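Local coordinates for molybdenum cofactor carrier protein (Chlamydomonas reinhardtii, PDB 2IZ6) that probably binds the molybdenum cofactor and carries it in a protected form, at residues 114-119 / 134-139. Sequence-based numbering, arbitrary orientation. Where two conformers were deposited one is given.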
ATOM      1  N   VAL A 114      18.882  12.903   6.398  1.00 25.53           N
ATOM      2  CA  VAL A 114      19.908  13.209   7.379  1.00 24.83           C
ATOM      3  C   VAL A 114      20.440  11.833   7.822  1.00 25.72           C
ATOM      4  O   VAL A 114      19.732  11.085   8.486  1.00 27.48           O
ATOM      5  CB  VAL A 114      19.324  13.960   8.624  1.00 26.81           C
ATOM      6  CG1 VAL A 114      20.398  14.279   9.576  1.00 25.87           C
ATOM      7  CG2 VAL A 114      18.626  15.180   8.197  1.00 27.04           C
ATOM      8  N   GLY A 115      21.619  11.489   7.366  1.00 25.84           N
ATOM      9  CA  GLY A 115      22.155  10.140   7.568  1.00 26.20           C
ATOM     10  C   GLY A 115      21.466   9.125   6.667  1.00 26.21           C
ATOM     11  O   GLY A 115      20.681   9.477   5.757  1.00 27.09           O
ATOM     12  N   MET A 116      21.801   7.853   6.892  1.00 26.40           N
ATOM     13  CA  MET A 116      21.495   6.835   5.894  1.00 26.79           C
ATOM     14  C   MET A 116      21.394   5.458   6.512  1.00 25.31           C
ATOM     15  O   MET A 116      22.138   5.159   7.459  1.00 27.80           O
ATOM     16  CB  MET A 116      22.599   6.798   4.847  1.00 27.46           C
ATOM     17  CG  MET A 116      22.262   5.933   3.601  1.00 26.34           C
ATOM     18  SD  MET A 116      20.822   6.239   2.732  1.00 27.42           S
ATOM     19  CE  MET A 116      20.926   8.026   2.320  1.00 29.29           C
ATOM     20  N   GLY A 117      20.410   4.677   6.066  1.00 25.16           N
ATOM     21  CA  GLY A 117      20.219   3.278   6.422  1.00 25.42           C
ATOM     22  C   GLY A 117      19.296   2.707   5.335  1.00 23.85           C
ATOM     23  O   GLY A 117      18.982   3.421   4.404  1.00 23.95           O
ATOM     24  N   PRO A 118      18.949   1.415   5.412  1.00 24.94           N
ATOM     25  CA  PRO A 118      18.181   0.782   4.320  1.00 25.01           C
ATOM     26  C   PRO A 118      16.849   1.470   4.106  1.00 24.47           C
ATOM     27  O   PRO A 118      16.481   1.742   2.974  1.00 24.41           O
ATOM     28  CB  PRO A 118      18.012  -0.659   4.796  1.00 23.90           C
ATOM     29  CG  PRO A 118      19.160  -0.871   5.701  1.00 26.06           C
ATOM     30  CD  PRO A 118      19.451   0.429   6.363  1.00 27.07           C
ATOM     31  N   GLY A 119      16.046   1.750   5.145  1.00 23.60           N
ATOM     32  CA  GLY A 119      14.754   2.389   4.907  1.00 24.57           C
ATOM     33  C   GLY A 119      14.914   3.746   4.256  1.00 23.39           C
ATOM     34  O   GLY A 119      14.124   4.121   3.380  1.00 24.47           O
ATOM     35  N   VAL A 134      16.282  15.516  -4.094  1.00 24.36           N
ATOM     36  CA  VAL A 134      16.687  15.044  -2.782  0.50 22.96           C
ATOM     37  C   VAL A 134      17.972  15.757  -2.274  1.00 24.71           C
ATOM     38  O   VAL A 134      18.947  15.952  -3.016  1.00 25.29           O
ATOM     39  CB  VAL A 134      16.894  13.496  -2.790  0.50 22.85           C
ATOM     40  CG1 VAL A 134      17.336  13.001  -1.407  0.50 23.15           C
ATOM     41  CG2 VAL A 134      15.643  12.718  -3.193  0.50 22.08           C
ATOM     42  N   VAL A 135      17.944  16.129  -1.020  1.00 23.23           N
ATOM     43  CA  VAL A 135      19.097  16.685  -0.331  1.00 21.85           C
ATOM     44  C   VAL A 135      19.728  15.715   0.686  1.00 22.81           C
ATOM     45  O   VAL A 135      19.006  15.186   1.515  1.00 23.41           O
ATOM     46  CB  VAL A 135      18.757  18.028   0.357  1.00 23.54           C
ATOM     47  CG1 VAL A 135      19.973  18.617   1.021  1.00 26.25           C
ATOM     48  CG2 VAL A 135      18.224  19.041  -0.617  1.00 25.25           C
ATOM     49  N   LEU A 136      21.005  15.369   0.490  1.00 23.30           N
ATOM     50  CA  LEU A 136      21.685  14.419   1.334  1.00 22.88           C
ATOM     51  C   LEU A 136      22.580  15.150   2.298  1.00 23.82           C
ATOM     52  O   LEU A 136      23.577  15.747   1.892  1.00 24.28           O
ATOM     53  CB  LEU A 136      22.512  13.470   0.457  1.00 23.70           C
ATOM     54  CG  LEU A 136      21.769  12.649  -0.596  1.00 24.43           C
ATOM     55  CD1 LEU A 136      22.786  11.730  -1.356  1.00 22.26           C
ATOM     56  CD2 LEU A 136      20.643  11.849   0.002  1.00 26.89           C
ATOM     57  N   LEU A 137      22.269  15.018   3.588  1.00 22.96           N
ATOM     58  CA  LEU A 137      23.002  15.691   4.683  1.00 24.89           C
ATOM     59  C   LEU A 137      23.528  14.611   5.634  1.00 25.66           C
ATOM     60  O   LEU A 137      22.785  13.791   6.139  1.00 25.76           O
ATOM     61  CB  LEU A 137      22.110  16.679   5.428  1.00 24.48           C
ATOM     62  CG  LEU A 137      22.713  17.354   6.691  1.00 25.79           C
ATOM     63  CD1 LEU A 137      23.888  18.182   6.263  1.00 25.81           C
ATOM     64  CD2 LEU A 137      21.610  18.208   7.397  1.00 27.33           C
ATOM     65  N   GLY A 138      24.819  14.628   5.838  1.00 27.53           N
ATOM     66  CA  GLY A 138      25.465  13.702   6.790  1.00 28.28           C
ATOM     67  C   GLY A 138      25.438  12.254   6.377  1.00 28.68           C
ATOM     68  O   GLY A 138      25.436  11.354   7.230  1.00 30.16           O
ATOM     69  N   THR A 139      25.381  12.014   5.063  1.00 30.04           N
ATOM     70  CA  THR A 139      25.452  10.659   4.494  1.00 32.29           C
ATOM     71  C   THR A 139      26.936  10.390   4.126  1.00 33.98           C
ATOM     72  O   THR A 139      27.695  11.285   3.895  1.00 37.28           O
ATOM     73  CB  THR A 139      24.450  10.435   3.308  1.00 32.19           C
ATOM     74  OG1 THR A 139      24.853  11.117   2.105  1.00 30.99           O
ATOM     75  CG2 THR A 139      23.029  10.904   3.690  1.00 30.81           C
TER
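Val114 and Leu137 lie side by side as a parallel bridge, their CA atoms 4.8 Å apart at the C-terminal ends of two neighbouring strands. Gly115 N gives its hydrogen to Leu137 O over 2.9 Å, with an N-H...O angle of 162°. The same carbonyl oxygen also receives a CA-H...O contact from Val114 CA at 3.2 Å. Leu137 O thus takes one true hydrogen bond and one weaker CA-H contact from successive residues. Beyond the bridge both segments leave the sheet through a glycine with positive phi, Gly115 and Gly138. A further CA-H...O contact joins Gly115 CA to Gly138 O, which also accepts a hydrogen bond from the side chain of Gln30.

Val114 and Leu137 point to the same face of the sheet, where Val114 CG2 and Leu137 CD2 meet at 4.3 Å. Helix 161-173 covers Leu137 there through Val161. Thr139 brings its methyl, not its hydroxyl, to segment 114-119: CG2 rests 3.4 Å from Gly115 O. This carbonyl oxygen is buried without a polar partner in the model. Met116 starts with CG anti to the backbone N (chi1 -170°), then bends at chi2 and chi3. The bends bring its CE methyl to 3.8 Å from Thr139 CG2, with Leu136 CD2 at the margin of contact. Phe147 of helix 141-150 packs against both Met116 and Leu136, and Phe146 of a second subunit also touches Met116.

Gly117 is the N-cap of helix 118-129, which connects the two strands. The contact joins the C-terminal ends of the two parallel strands of a beta-alpha-beta unit: strand 110-114, helix 118-129, strand 134-137. The glycine-containing turn from strand to helix is consistent with the Rossmann-like fold of the SLOG clan.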